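Local coordinates for concanavalin A-like lectin protein kinase family protein (Theobroma cacao, PDB 6CTH) that probably transfers phosphate from ATP to protein substrates through its kinase domain, which here holds a magnesium ion and an indolinone-type inhibitor, at residues Tyr201-Val206 with Leu267-Pro272; Ser212-Ile217 with Leu227-Trp232; Glu240-Ile245 with Gln258-Val263; Leu262-Leu267 with Ala291-Leu296. All blocks are in the same frame, centred on the assembly; numbering follows the deposited sequence.

Interaction 1 (Tyr201-Val206 with Leu267-Pro272); sequences YSFGVV and LWCAHP
G204 on helix 196-212 and C269 on the last turn of helix 256-269 bring their backbones within 4.5 Å, CA to CA, and Y201 and A270 stand equally near. So close an approach suits glycine: with no side chain on G204, its CA receives the CB of C269 directly, at 3.4 Å. One turn earlier, the CA of Y201 meets the carbonyl O of C269 at 3.3 Å in a CA-H...O contact with an angle of 151° at the hydrogen. In the protein kinase C-lobe these are the αF helix, the central helix of the lobe, and the αH helix that packs against it. The thiol of C269 lies anti to its own carbonyl carbon (chi1 -73°), which carries SG to the edge of the F203 ring, 3.9 Å from CD2, in a sulfur-aromatic contact. Compact and weakly polar, cysteine fits against this ring and V283 of helix 280-287, which F203 touches too; the F203 ring also packs on V119, L122 and A123 of helix 112-132. The Y201 ring packs on the end of helix 256-269. A270, small and the first residue to leave helical geometry, lets the tyrosine ring come close: CE2 is 3.4 Å from the A270 carbonyl O and 4.1 Å from its CB. The carbonyl O of H271 lies near the ring plane at the edge, and the same oxygen accepts a hydrogen bond from R277 NE.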
loop_
_atom_site.group_PDB
_atom_site.type_symbol
_atom_site.label_atom_id
_atom_site.label_comp_id
_atom_site.label_asym_id
_atom_site.label_seq_id
_atom_site.Cartn_x
_atom_site.Cartn_y
_atom_site.Cartn_z
ATOM N N TYR A 201 -9.387 -1.758 6.741
ATOM C CA TYR A 201 -8.634 -2.715 7.607
ATOM C C TYR A 201 -7.170 -2.736 7.167
ATOM O O TYR A 201 -6.266 -2.502 7.988
ATOM C CB TYR A 201 -9.294 -4.058 7.568
ATOM C CG TYR A 201 -8.503 -5.070 8.411
ATOM C CD1 TYR A 201 -7.370 -5.693 7.916
ATOM C CD2 TYR A 201 -8.889 -5.314 9.714
ATOM C CE1 TYR A 201 -6.646 -6.561 8.718
ATOM C CE2 TYR A 201 -8.157 -6.166 10.529
ATOM C CZ TYR A 201 -7.081 -6.790 10.000
ATOM O OH TYR A 201 -6.343 -7.666 10.820
ATOM N N SER A 202 -6.923 -2.914 5.862
ATOM C CA SER A 202 -5.551 -2.948 5.356
ATOM C C SER A 202 -4.841 -1.638 5.632
ATOM O O SER A 202 -3.697 -1.628 6.009
ATOM C CB SER A 202 -5.521 -3.194 3.849
ATOM O OG SER A 202 -6.292 -4.334 3.483
ATOM N N PHE A 203 -5.536 -0.507 5.426
ATOM C CA PHE A 203 -4.961 0.800 5.758
ATOM C C PHE A 203 -4.518 0.886 7.242
ATOM O O PHE A 203 -3.447 1.444 7.554
ATOM C CB PHE A 203 -6.010 1.929 5.440
ATOM C CG PHE A 203 -5.610 3.301 5.927
ATOM C CD1 PHE A 203 -4.860 4.138 5.141
ATOM C CD2 PHE A 203 -5.972 3.727 7.194
ATOM C CE1 PHE A 203 -4.456 5.393 5.606
ATOM C CE2 PHE A 203 -5.562 4.967 7.669
ATOM C CZ PHE A 203 -4.813 5.807 6.866
ATOM N N GLY A 204 -5.361 0.368 8.126
ATOM C CA GLY A 204 -5.092 0.307 9.601
ATOM C C GLY A 204 -3.784 -0.419 9.865
ATOM O O GLY A 204 -2.926 0.104 10.580
ATOM N N VAL A 205 -3.621 -1.568 9.231
ATOM C CA VAL A 205 -2.416 -2.380 9.411
ATOM C C VAL A 205 -1.210 -1.588 8.928
ATOM O O VAL A 205 -0.227 -1.440 9.661
ATOM C CB VAL A 205 -2.490 -3.709 8.674
ATOM C CG1 VAL A 205 -1.172 -4.458 8.809
ATOM C CG2 VAL A 205 -3.633 -4.534 9.195
ATOM N N VAL A 206 -1.333 -0.979 7.748
ATOM C CA VAL A 206 -0.247 -0.176 7.209
ATOM C C VAL A 206 0.096 0.973 8.151
ATOM O O VAL A 206 1.255 1.269 8.357
ATOM C CB VAL A 206 -0.579 0.314 5.771
ATOM C CG1 VAL A 206 0.377 1.425 5.343
ATOM C CG2 VAL A 206 -0.510 -0.886 4.810
ATOM N N LEU A 267 -5.771 1.169 15.005
ATOM C CA LEU A 267 -6.568 0.113 15.654
ATOM C C LEU A 267 -8.036 0.180 15.259
ATOM O O LEU A 267 -8.680 -0.824 15.053
ATOM C CB LEU A 267 -6.386 0.212 17.195
ATOM C CG LEU A 267 -4.966 0.008 17.730
ATOM C CD1 LEU A 267 -4.949 0.342 19.206
ATOM C CD2 LEU A 267 -4.530 -1.419 17.447
ATOM N N TRP A 268 -8.593 1.383 15.222
ATOM C CA TRP A 268 -9.979 1.610 14.792
ATOM C C TRP A 268 -10.239 1.025 13.420
ATOM O O TRP A 268 -11.249 0.369 13.192
ATOM C CB TRP A 268 -10.215 3.110 14.800
ATOM C CG TRP A 268 -11.578 3.658 14.659
ATOM C CD1 TRP A 268 -12.767 3.066 15.002
ATOM C CD2 TRP A 268 -11.903 4.997 14.245
ATOM N NE1 TRP A 268 -13.818 3.954 14.782
ATOM C CE2 TRP A 268 -13.310 5.142 14.334
ATOM C CE3 TRP A 268 -11.141 6.084 13.800
ATOM C CZ2 TRP A 268 -13.981 6.331 13.986
ATOM C CZ3 TRP A 268 -11.823 7.281 13.442
ATOM C CH2 TRP A 268 -13.220 7.388 13.587
ATOM N N CYS A 269 -9.295 1.271 12.517
ATOM C CA CYS A 269 -9.341 0.798 11.141
ATOM C C CYS A 269 -9.191 -0.708 11.118
ATOM O O CYS A 269 -9.864 -1.373 10.364
ATOM C CB CYS A 269 -8.247 1.460 10.295
ATOM S SG CYS A 269 -8.641 3.191 9.935
ATOM N N ALA A 270 -8.353 -1.234 12.015
ATOM C CA ALA A 270 -8.112 -2.660 12.085
ATOM C C ALA A 270 -9.050 -3.412 13.011
ATOM O O ALA A 270 -8.746 -4.549 13.429
ATOM C CB ALA A 270 -6.648 -2.918 12.435
ATOM N N HIS A 271 -10.212 -2.849 13.300
ATOM C CA HIS A 271 -11.151 -3.519 14.184
ATOM C C HIS A 271 -11.587 -4.853 13.596
ATOM O O HIS A 271 -11.938 -4.913 12.426
ATOM C CB HIS A 271 -12.393 -2.642 14.328
ATOM C CG HIS A 271 -12.867 -2.485 15.735
ATOM N ND1 HIS A 271 -13.365 -3.535 16.474
ATOM C CD2 HIS A 271 -12.926 -1.398 16.537
ATOM C CE1 HIS A 271 -13.704 -3.102 17.674
ATOM N NE2 HIS A 271 -13.448 -1.808 17.737
ATOM N N PRO A 272 -11.593 -5.923 14.398
ATOM C CA PRO A 272 -12.057 -7.197 13.870
ATOM C C PRO A 272 -13.460 -7.162 13.286
ATOM O O PRO A 272 -13.714 -7.819 12.271
ATOM C CB PRO A 272 -11.988 -8.150 15.098
ATOM C CG PRO A 272 -10.909 -7.539 15.918
ATOM C CD PRO A 272 -11.065 -6.059 15.773
#

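Interaction 2 (Ser212-Ile217 with Leu227-Trp232); sequences SGRRSI and LLLVPW
The start of helix 229-238, the αG helix of the kinase C-lobe, is tied to the loop leaving helix 196-212 by S216 and L229. L229 N donates to the carbonyl O of S216 over 3.1 Å with an N-H...O angle of 164°, meeting the oxygen in the carbonyl plane on a lone pair. The next amide, V230 N, gives its hydrogen to a water 3.0 Å away, and that water donates to S216 OG, which is also bonded to G182 O. Two first-turn amides, which have no helical carbonyl before them, thus find partners through one serine, small enough to sit against the helix start. Where the chain leaves helix 196-212 it makes an ST turn: S212 OG accepts from R214 N at 3.2 Å and is bonded to L208 O as well, while G213 makes the bend with positive phi. L229 packs across this part of the loop. With CG anti to its backbone N (chi1 -174°), its branches spread over the loop, CD1 lying 3.6 Å from S212 OG and CD2 3.5 Å from R214 O, a buried oxygen without a polar partner. Farther along, the extended R214 crosses W232 at about a right angle, NE 4.1 Å from CH2, with the planes 62° apart; any cation-pi attraction is weak at most, and R214 NH1 is held by P219 O.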
loop_
_atom_site.group_PDB
_atom_site.type_symbol
_atom_site.label_atom_id
_atom_site.label_comp_id
_atom_site.label_asym_id
_atom_site.label_seq_id
_atom_site.Cartn_x
_atom_site.Cartn_y
_atom_site.Cartn_z
ATOM N N SER A 212 5.426 1.864 13.797
ATOM C CA SER A 212 6.226 0.912 14.601
ATOM C C SER A 212 7.508 0.444 13.911
ATOM O O SER A 212 8.434 -0.089 14.573
ATOM C CB SER A 212 5.333 -0.286 14.969
ATOM O OG SER A 212 5.115 -1.147 13.844
ATOM N N GLY A 213 7.583 0.596 12.588
ATOM C CA GLY A 213 8.645 0.007 11.799
ATOM C C GLY A 213 8.687 -1.504 11.825
ATOM O O GLY A 213 9.748 -2.083 11.607
ATOM N N ARG A 214 7.554 -2.154 12.096
ATOM C CA ARG A 214 7.456 -3.604 12.224
ATOM C C ARG A 214 6.447 -4.119 11.216
ATOM O O ARG A 214 5.362 -3.521 11.074
ATOM C CB ARG A 214 6.960 -3.997 13.609
ATOM C CG ARG A 214 7.968 -3.677 14.699
ATOM C CD ARG A 214 7.397 -3.960 16.071
ATOM N NE ARG A 214 8.260 -3.459 17.149
ATOM C CZ ARG A 214 9.339 -4.084 17.642
ATOM N NH1 ARG A 214 9.751 -5.251 17.149
ATOM N NH2 ARG A 214 10.026 -3.506 18.642
ATOM N N ARG A 215 6.822 -5.205 10.522
ATOM C CA ARG A 215 5.949 -5.826 9.572
ATOM C C ARG A 215 4.807 -6.579 10.271
ATOM O O ARG A 215 5.018 -7.258 11.313
ATOM C CB ARG A 215 6.772 -6.765 8.664
ATOM C CG ARG A 215 6.024 -7.214 7.426
ATOM C CD ARG A 215 6.838 -8.198 6.596
ATOM N NE ARG A 215 8.101 -7.675 6.113
ATOM C CZ ARG A 215 8.293 -7.004 4.980
ATOM N NH1 ARG A 215 7.280 -6.675 4.191
ATOM N NH2 ARG A 215 9.535 -6.648 4.629
ATOM N N SER A 216 3.610 -6.501 9.685
ATOM C CA SER A 216 2.414 -7.150 10.216
ATOM C C SER A 216 2.642 -8.629 10.564
ATOM O O SER A 216 2.251 -9.044 11.659
ATOM C CB SER A 216 1.268 -7.119 9.201
ATOM O OG SER A 216 0.116 -7.714 9.770
ATOM N N ILE A 217 3.163 -9.362 9.595
ATOM C CA ILE A 217 3.314 -10.848 9.658
ATOM C C ILE A 217 4.611 -11.289 10.350
ATOM O O ILE A 217 4.787 -12.498 10.531
ATOM C CB ILE A 217 3.365 -11.528 8.255
ATOM C CG1 ILE A 217 4.487 -10.967 7.383
ATOM C CG2 ILE A 217 2.047 -11.394 7.489
ATOM C CD1 ILE A 217 4.896 -11.854 6.208
ATOM N N LEU A 227 2.977 -12.988 17.748
ATOM C CA LEU A 227 3.454 -13.314 16.396
ATOM C C LEU A 227 3.054 -12.248 15.399
ATOM O O LEU A 227 3.608 -12.206 14.303
ATOM C CB LEU A 227 2.877 -14.658 15.949
ATOM C CG LEU A 227 3.144 -15.813 16.947
ATOM C CD1 LEU A 227 2.442 -17.084 16.493
ATOM C CD2 LEU A 227 4.636 -16.042 17.064
ATOM N N LEU A 228 2.055 -11.437 15.764
ATOM C CA LEU A 228 1.527 -10.422 14.862
ATOM C C LEU A 228 1.476 -9.037 15.452
ATOM O O LEU A 228 1.252 -8.833 16.636
ATOM C CB LEU A 228 0.118 -10.803 14.393
ATOM C CG LEU A 228 -0.072 -12.095 13.595
ATOM C CD1 LEU A 228 -1.551 -12.249 13.336
ATOM C CD2 LEU A 228 0.657 -12.098 12.262
ATOM N N LEU A 229 1.548 -8.053 14.554
ATOM C CA LEU A 229 1.546 -6.660 14.954
ATOM C C LEU A 229 0.304 -6.142 15.633
ATOM O O LEU A 229 0.416 -5.474 16.657
ATOM C CB LEU A 229 1.810 -5.768 13.705
ATOM C CG LEU A 229 1.983 -4.268 13.962
ATOM C CD1 LEU A 229 3.152 -3.981 14.855
ATOM C CD2 LEU A 229 2.204 -3.593 12.612
ATOM N N VAL A 230 -0.879 -6.355 15.049
ATOM C CA VAL A 230 -2.067 -5.694 15.518
ATOM C C VAL A 230 -2.406 -6.084 16.985
ATOM O O VAL A 230 -2.701 -5.201 17.781
ATOM C CB VAL A 230 -3.265 -5.909 14.551
ATOM C CG1 VAL A 230 -4.587 -5.471 15.125
ATOM C CG2 VAL A 230 -3.005 -5.168 13.218
ATOM N N PRO A 231 -2.360 -7.373 17.321
ATOM C CA PRO A 231 -2.658 -7.726 18.747
ATOM C C PRO A 231 -1.685 -7.104 19.728
ATOM O O PRO A 231 -2.113 -6.683 20.800
ATOM C CB PRO A 231 -2.532 -9.242 18.791
ATOM C CG PRO A 231 -2.696 -9.703 17.405
ATOM C CD PRO A 231 -2.256 -8.576 16.495
ATOM N N TRP A 232 -0.409 -7.015 19.375
ATOM C CA TRP A 232 0.572 -6.382 20.252
ATOM C C TRP A 232 0.325 -4.900 20.395
ATOM O O TRP A 232 0.422 -4.364 21.473
ATOM C CB TRP A 232 1.990 -6.641 19.735
ATOM C CG TRP A 232 3.061 -5.942 20.465
ATOM C CD1 TRP A 232 3.666 -6.349 21.631
ATOM C CD2 TRP A 232 3.719 -4.731 20.076
ATOM N NE1 TRP A 232 4.660 -5.452 21.988
ATOM C CE2 TRP A 232 4.714 -4.458 21.050
ATOM C CE3 TRP A 232 3.579 -3.859 19.002
ATOM C CZ2 TRP A 232 5.557 -3.340 20.973
ATOM C CZ3 TRP A 232 4.419 -2.732 18.929
ATOM C CH2 TRP A 232 5.394 -2.490 19.919
HETATM O O HOH W 1 -0.997 -7.804 12.476
#

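Interaction 3 (Glu240-Ile245 with Gln258-Val263); sequences ERILDI and QLECLV
I242 leans on helix 256-269, the αH helix of the kinase C-lobe, from the loop that follows helix 229-238, and its CB points toward that helix. From there the side chain forks. The CG2 branch, anti to the backbone N, drops onto the helix surface, where it meets the CA of E260 at 4.0 Å and touches L259 CG beside it and V263 CG2 about one turn on. The other branch runs out through CG1, and its tip, CD1, reaches E260 CG at 4.0 Å. There the two chains cross at about a right angle, so the isoleucine packs against the aliphatic part of the glutamate while the E260 carboxylate is carried onward by its extended chain. A beta-branched residue suits this place because it covers the helix along two directions at once.

The loop has bonds of its own. A Schellman motif with E240 as its positive-phi residue ends helix 229-238, and the chain then turns through I242-I245, where I245 N reaches I242 O at 2.8 Å. On the outward side R241 NE forms a salt bridge with D244 OD2, also 2.8 Å, OD2 being tilted 25° from the guanidinium plane. L243 starts away from the helix, yet its end returns so that CD2 lies beside CD2 of L259, which also rests on F254. Two residues later, I245 touches both W232 and the helix, and its CG2 meets V263 CG2 at 3.9 Å.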
loop_
_atom_site.group_PDB
_atom_site.type_symbol
_atom_site.label_atom_id
_atom_site.label_comp_id
_atom_site.label_asym_id
_atom_site.label_seq_id
_atom_site.Cartn_x
_atom_site.Cartn_y
_atom_site.Cartn_z
ATOM N N GLU A 240 -1.903 1.410 28.479
ATOM C CA GLU A 240 -1.396 2.807 28.351
ATOM C C GLU A 240 0.103 2.918 28.025
ATOM O O GLU A 240 0.809 3.749 28.589
ATOM C CB GLU A 240 -1.770 3.659 29.587
ATOM C CG GLU A 240 -3.265 3.896 29.791
ATOM C CD GLU A 240 -3.978 2.772 30.549
ATOM O OE1 GLU A 240 -3.316 1.751 30.879
ATOM O OE2 GLU A 240 -5.198 2.902 30.817
ATOM N N ARG A 241 0.557 2.071 27.095
ATOM C CA ARG A 241 1.942 2.002 26.634
ATOM C C ARG A 241 2.080 2.404 25.147
ATOM O O ARG A 241 2.867 1.828 24.411
ATOM C CB ARG A 241 2.453 0.571 26.792
ATOM C CG ARG A 241 2.444 0.002 28.213
ATOM C CD ARG A 241 2.983 0.960 29.284
ATOM N NE ARG A 241 4.433 1.205 29.138
ATOM C CZ ARG A 241 5.140 2.084 29.861
ATOM N NH1 ARG A 241 4.557 2.837 30.801
ATOM N NH2 ARG A 241 6.441 2.217 29.637
ATOM N N ILE A 242 1.344 3.417 24.725
ATOM C CA ILE A 242 1.429 3.872 23.318
ATOM C C ILE A 242 2.862 4.251 22.937
ATOM O O ILE A 242 3.354 3.837 21.891
ATOM C CB ILE A 242 0.405 4.959 23.019
ATOM C CG1 ILE A 242 -0.980 4.306 23.011
ATOM C CG2 ILE A 242 0.688 5.608 21.668
ATOM C CD1 ILE A 242 -2.124 5.223 22.649
ATOM N N LEU A 243 3.596 4.869 23.843
ATOM C CA LEU A 243 4.954 5.284 23.520
ATOM C C LEU A 243 5.817 4.098 23.110
ATOM O O LEU A 243 6.670 4.229 22.245
ATOM C CB LEU A 243 5.598 6.029 24.683
ATOM C CG LEU A 243 5.056 7.414 25.012
ATOM C CD1 LEU A 243 6.040 8.141 25.911
ATOM C CD2 LEU A 243 4.813 8.216 23.747
ATOM N N ASP A 244 5.630 2.956 23.753
ATOM C CA ASP A 244 6.386 1.738 23.388
ATOM C C ASP A 244 6.189 1.261 21.934
ATOM O O ASP A 244 6.993 0.464 21.435
ATOM C CB ASP A 244 6.002 0.559 24.301
ATOM C CG ASP A 244 6.570 0.680 25.699
ATOM O OD1 ASP A 244 7.806 0.563 25.842
ATOM O OD2 ASP A 244 5.783 0.865 26.658
ATOM N N ILE A 245 5.098 1.672 21.313
ATOM C CA ILE A 245 4.806 1.316 19.934
ATOM C C ILE A 245 5.764 1.909 18.901
ATOM O O ILE A 245 6.084 1.283 17.906
ATOM C CB ILE A 245 3.377 1.726 19.560
ATOM C CG1 ILE A 245 2.386 1.113 20.538
ATOM C CG2 ILE A 245 3.057 1.305 18.138
ATOM C CD1 ILE A 245 2.401 -0.392 20.530
ATOM N N GLN A 258 0.608 13.088 17.761
ATOM C CA GLN A 258 0.416 12.489 16.424
ATOM C C GLN A 258 0.623 10.997 16.493
ATOM O O GLN A 258 -0.060 10.246 15.818
ATOM C CB GLN A 258 1.348 13.121 15.378
ATOM C CG GLN A 258 0.976 14.548 14.988
ATOM C CD GLN A 258 1.918 15.178 13.977
ATOM O OE1 GLN A 258 2.989 14.666 13.674
ATOM N NE2 GLN A 258 1.515 16.311 13.452
ATOM N N LEU A 259 1.534 10.532 17.351
ATOM C CA LEU A 259 1.751 9.098 17.476
ATOM C C LEU A 259 0.529 8.438 18.060
ATOM O O LEU A 259 0.102 7.400 17.580
ATOM C CB LEU A 259 2.970 8.758 18.355
ATOM C CG LEU A 259 3.142 7.279 18.693
ATOM C CD1 LEU A 259 3.344 6.386 17.472
ATOM C CD2 LEU A 259 4.321 7.150 19.646
ATOM N N GLU A 260 -0.023 9.035 19.121
ATOM C CA GLU A 260 -1.225 8.526 19.719
ATOM C C GLU A 260 -2.334 8.452 18.697
ATOM O O GLU A 260 -3.080 7.476 18.631
ATOM C CB GLU A 260 -1.682 9.452 20.877
ATOM C CG GLU A 260 -2.930 8.984 21.589
ATOM C CD GLU A 260 -3.264 9.874 22.789
ATOM O OE1 GLU A 260 -3.465 11.082 22.581
ATOM O OE2 GLU A 260 -3.246 9.342 23.904
ATOM N N CYS A 261 -2.451 9.520 17.928
ATOM C CA CYS A 261 -3.525 9.625 16.965
ATOM C C CYS A 261 -3.386 8.548 15.907
ATOM O O CYS A 261 -4.362 7.891 15.573
ATOM C CB CYS A 261 -3.505 10.988 16.329
ATOM S SG CYS A 261 -4.949 11.243 15.287
ATOM N N LEU A 262 -2.171 8.381 15.412
ATOM C CA LEU A 262 -1.873 7.351 14.405
ATOM C C LEU A 262 -2.176 5.972 14.917
ATOM O O LEU A 262 -2.799 5.189 14.221
ATOM C CB LEU A 262 -0.431 7.452 13.899
ATOM C CG LEU A 262 -0.042 6.500 12.752
ATOM C CD1 LEU A 262 -0.960 6.650 11.555
ATOM C CD2 LEU A 262 1.386 6.748 12.296
ATOM N N VAL A 263 -1.755 5.661 16.148
ATOM C CA VAL A 263 -2.021 4.345 16.708
ATOM C C VAL A 263 -3.498 4.100 16.901
ATOM O O VAL A 263 -3.981 3.042 16.559
ATOM C CB VAL A 263 -1.247 4.139 18.047
ATOM C CG1 VAL A 263 -1.727 2.907 18.785
ATOM C CG2 VAL A 263 0.241 4.010 17.772
#

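Interaction 4 (Leu262-Leu267 with Ala291-Leu296); sequences LVMVGL and APLPNL. With ACT (acetate ion), chain D.
M264 reaches from the helix to the chain 293-296, its long side chain overlapping L293 and P294. The thioether SD is 4.0 Å from L293 CD1, and the two side chains cross there at about a right angle. Beyond the sulfur the chain bends (chi3 88°), which turns the terminal CE toward the loop, 3.2 Å from the carbonyl O of P294 and 4.0 Å from L293 CB. Methionine suits such a place: unbranched and flexible, it can follow the uneven surface of an extended peptide. Nearer the helix its CB faces the proline ring, with P294 CG 4.2 Å away, and the ring also rests on W268 one turn farther along.

The arrangement joins the αH helix of the kinase C-lobe, here 256-269, to the tail that follows the last helix, 280-287. Residues P292 to P294 have polyproline II backbone angles, which keeps the tail stretched out as it passes over the helix instead of folding on itself. L296 makes the second foothold. Its CD1 rests on the helix, 3.6 Å from the carbonyl O of M264 and 3.8 Å from L267 CB, while its own carbonyl O has a weak hydrogen bond from Y237 OH. The CB of N295 points away from the helix, and its backbone N faces an acetate ion, probably from the crystallisation liquor, donating to OXT at 2.9 Å with an angle of 158° at the hydrogen and weakly to the second oxygen.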
loop_
_atom_site.group_PDB
_atom_site.type_symbol
_atom_site.label_atom_id
_atom_site.label_comp_id
_atom_site.label_asym_id
_atom_site.label_seq_id
_atom_site.Cartn_x
_atom_site.Cartn_y
_atom_site.Cartn_z
ATOM N N LEU A 262 -2.171 8.381 15.412
ATOM C CA LEU A 262 -1.873 7.351 14.405
ATOM C C LEU A 262 -2.176 5.972 14.917
ATOM O O LEU A 262 -2.799 5.189 14.221
ATOM C CB LEU A 262 -0.431 7.452 13.899
ATOM C CG LEU A 262 -0.042 6.500 12.752
ATOM C CD1 LEU A 262 -0.960 6.650 11.555
ATOM C CD2 LEU A 262 1.386 6.748 12.296
ATOM N N VAL A 263 -1.755 5.661 16.148
ATOM C CA VAL A 263 -2.021 4.345 16.708
ATOM C C VAL A 263 -3.498 4.100 16.901
ATOM O O VAL A 263 -3.981 3.042 16.559
ATOM C CB VAL A 263 -1.247 4.139 18.047
ATOM C CG1 VAL A 263 -1.727 2.907 18.785
ATOM C CG2 VAL A 263 0.241 4.010 17.772
ATOM N N MET A 264 -4.226 5.058 17.477
ATOM C CA MET A 264 -5.643 4.835 17.710
ATOM C C MET A 264 -6.444 4.740 16.401
ATOM O O MET A 264 -7.370 3.935 16.291
ATOM C CB MET A 264 -6.239 5.862 18.717
ATOM C CG MET A 264 -5.833 5.585 20.192
ATOM S SD MET A 264 -6.323 7.069 21.081
ATOM C CE MET A 264 -8.005 6.588 21.462
ATOM N N VAL A 265 -6.094 5.552 15.409
ATOM C CA VAL A 265 -6.683 5.440 14.063
ATOM C C VAL A 265 -6.367 4.062 13.479
ATOM O O VAL A 265 -7.245 3.407 12.950
ATOM C CB VAL A 265 -6.156 6.573 13.153
ATOM C CG1 VAL A 265 -6.331 6.261 11.678
ATOM C CG2 VAL A 265 -6.816 7.892 13.558
ATOM N N GLY A 266 -5.129 3.622 13.599
ATOM C CA GLY A 266 -4.776 2.298 13.095
ATOM C C GLY A 266 -5.603 1.163 13.677
ATOM O O GLY A 266 -6.082 0.283 12.965
ATOM N N LEU A 267 -5.771 1.169 15.005
ATOM C CA LEU A 267 -6.568 0.113 15.654
ATOM C C LEU A 267 -8.036 0.180 15.259
ATOM O O LEU A 267 -8.680 -0.824 15.053
ATOM C CB LEU A 267 -6.386 0.212 17.195
ATOM C CG LEU A 267 -4.966 0.008 17.730
ATOM C CD1 LEU A 267 -4.949 0.342 19.206
ATOM C CD2 LEU A 267 -4.530 -1.419 17.447
ATOM N N ALA A 291 -11.744 16.085 14.399
ATOM C CA ALA A 291 -12.795 15.273 15.018
ATOM C C ALA A 291 -12.192 14.432 16.102
ATOM O O ALA A 291 -10.982 14.195 16.064
ATOM C CB ALA A 291 -13.506 14.395 13.989
ATOM N N PRO A 292 -13.007 13.934 17.058
ATOM C CA PRO A 292 -12.383 13.257 18.206
ATOM C C PRO A 292 -11.746 11.900 17.950
ATOM O O PRO A 292 -12.187 11.174 17.066
ATOM C CB PRO A 292 -13.561 13.047 19.173
ATOM C CG PRO A 292 -14.514 14.111 18.808
ATOM C CD PRO A 292 -14.442 14.159 17.305
ATOM N N LEU A 293 -10.787 11.540 18.808
ATOM C CA LEU A 293 -10.186 10.221 18.811
ATOM C C LEU A 293 -11.289 9.192 19.004
ATOM O O LEU A 293 -12.276 9.467 19.678
ATOM C CB LEU A 293 -9.129 10.079 19.914
ATOM C CG LEU A 293 -7.872 10.949 19.738
ATOM C CD1 LEU A 293 -7.119 10.952 21.041
ATOM C CD2 LEU A 293 -6.968 10.477 18.615
ATOM N N PRO A 294 -11.169 8.025 18.376
ATOM C CA PRO A 294 -12.200 7.007 18.585
ATOM C C PRO A 294 -12.177 6.462 20.020
ATOM O O PRO A 294 -11.109 6.408 20.615
ATOM C CB PRO A 294 -11.776 5.878 17.649
ATOM C CG PRO A 294 -10.303 6.030 17.572
ATOM C CD PRO A 294 -10.075 7.524 17.526
ATOM N N ASN A 295 -13.330 6.032 20.507
ATOM C CA ASN A 295 -13.435 5.287 21.773
ATOM C C ASN A 295 -13.214 3.799 21.468
ATOM O O ASN A 295 -14.059 3.135 20.870
ATOM C CB ASN A 295 -14.786 5.501 22.460
ATOM C CG ASN A 295 -14.860 6.838 23.188
ATOM O OD1 ASN A 295 -13.985 7.701 23.016
ATOM N ND2 ASN A 295 -15.918 7.032 23.993
ATOM N N LEU A 296 -12.063 3.313 21.857
ATOM C CA LEU A 296 -11.692 1.915 21.606
ATOM C C LEU A 296 -11.722 1.155 22.913
ATOM O O LEU A 296 -11.339 1.717 23.907
ATOM C CB LEU A 296 -10.303 1.879 21.038
ATOM C CG LEU A 296 -10.218 2.507 19.649
ATOM C CD1 LEU A 296 -8.779 2.450 19.213
ATOM C CD2 LEU A 296 -11.094 1.765 18.636
HETATM C C ACT D . -16.132 6.280 18.229
HETATM O O ACT D . -16.161 5.129 18.681
HETATM O OXT ACT D . -15.353 7.125 18.686
HETATM C CH3 ACT D . -16.935 6.588 17.006
#

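How the interactions relate
Helix 256-269 runs through interactions 1, 3 and 4: its end meets helix 196-212, while its earlier turns are covered by loop 240-245 and by the C-terminal tail. Interactions 3 and 4 share L262 and V263, and interactions 1 and 4 share L267, their centres about 10 Å apart in each pair. Interaction 2 joins the group through packing, V205 CG1 lying 3.6 Å from S216 OG and W232 CZ3 3.5 Å from I245 CD1. None of the four forms the inhibitor pocket or the magnesium site at D141 and D159; the R215 side chain of interaction 2 lies about 11 Å from the inhibitor and 13 Å from the magnesium ion.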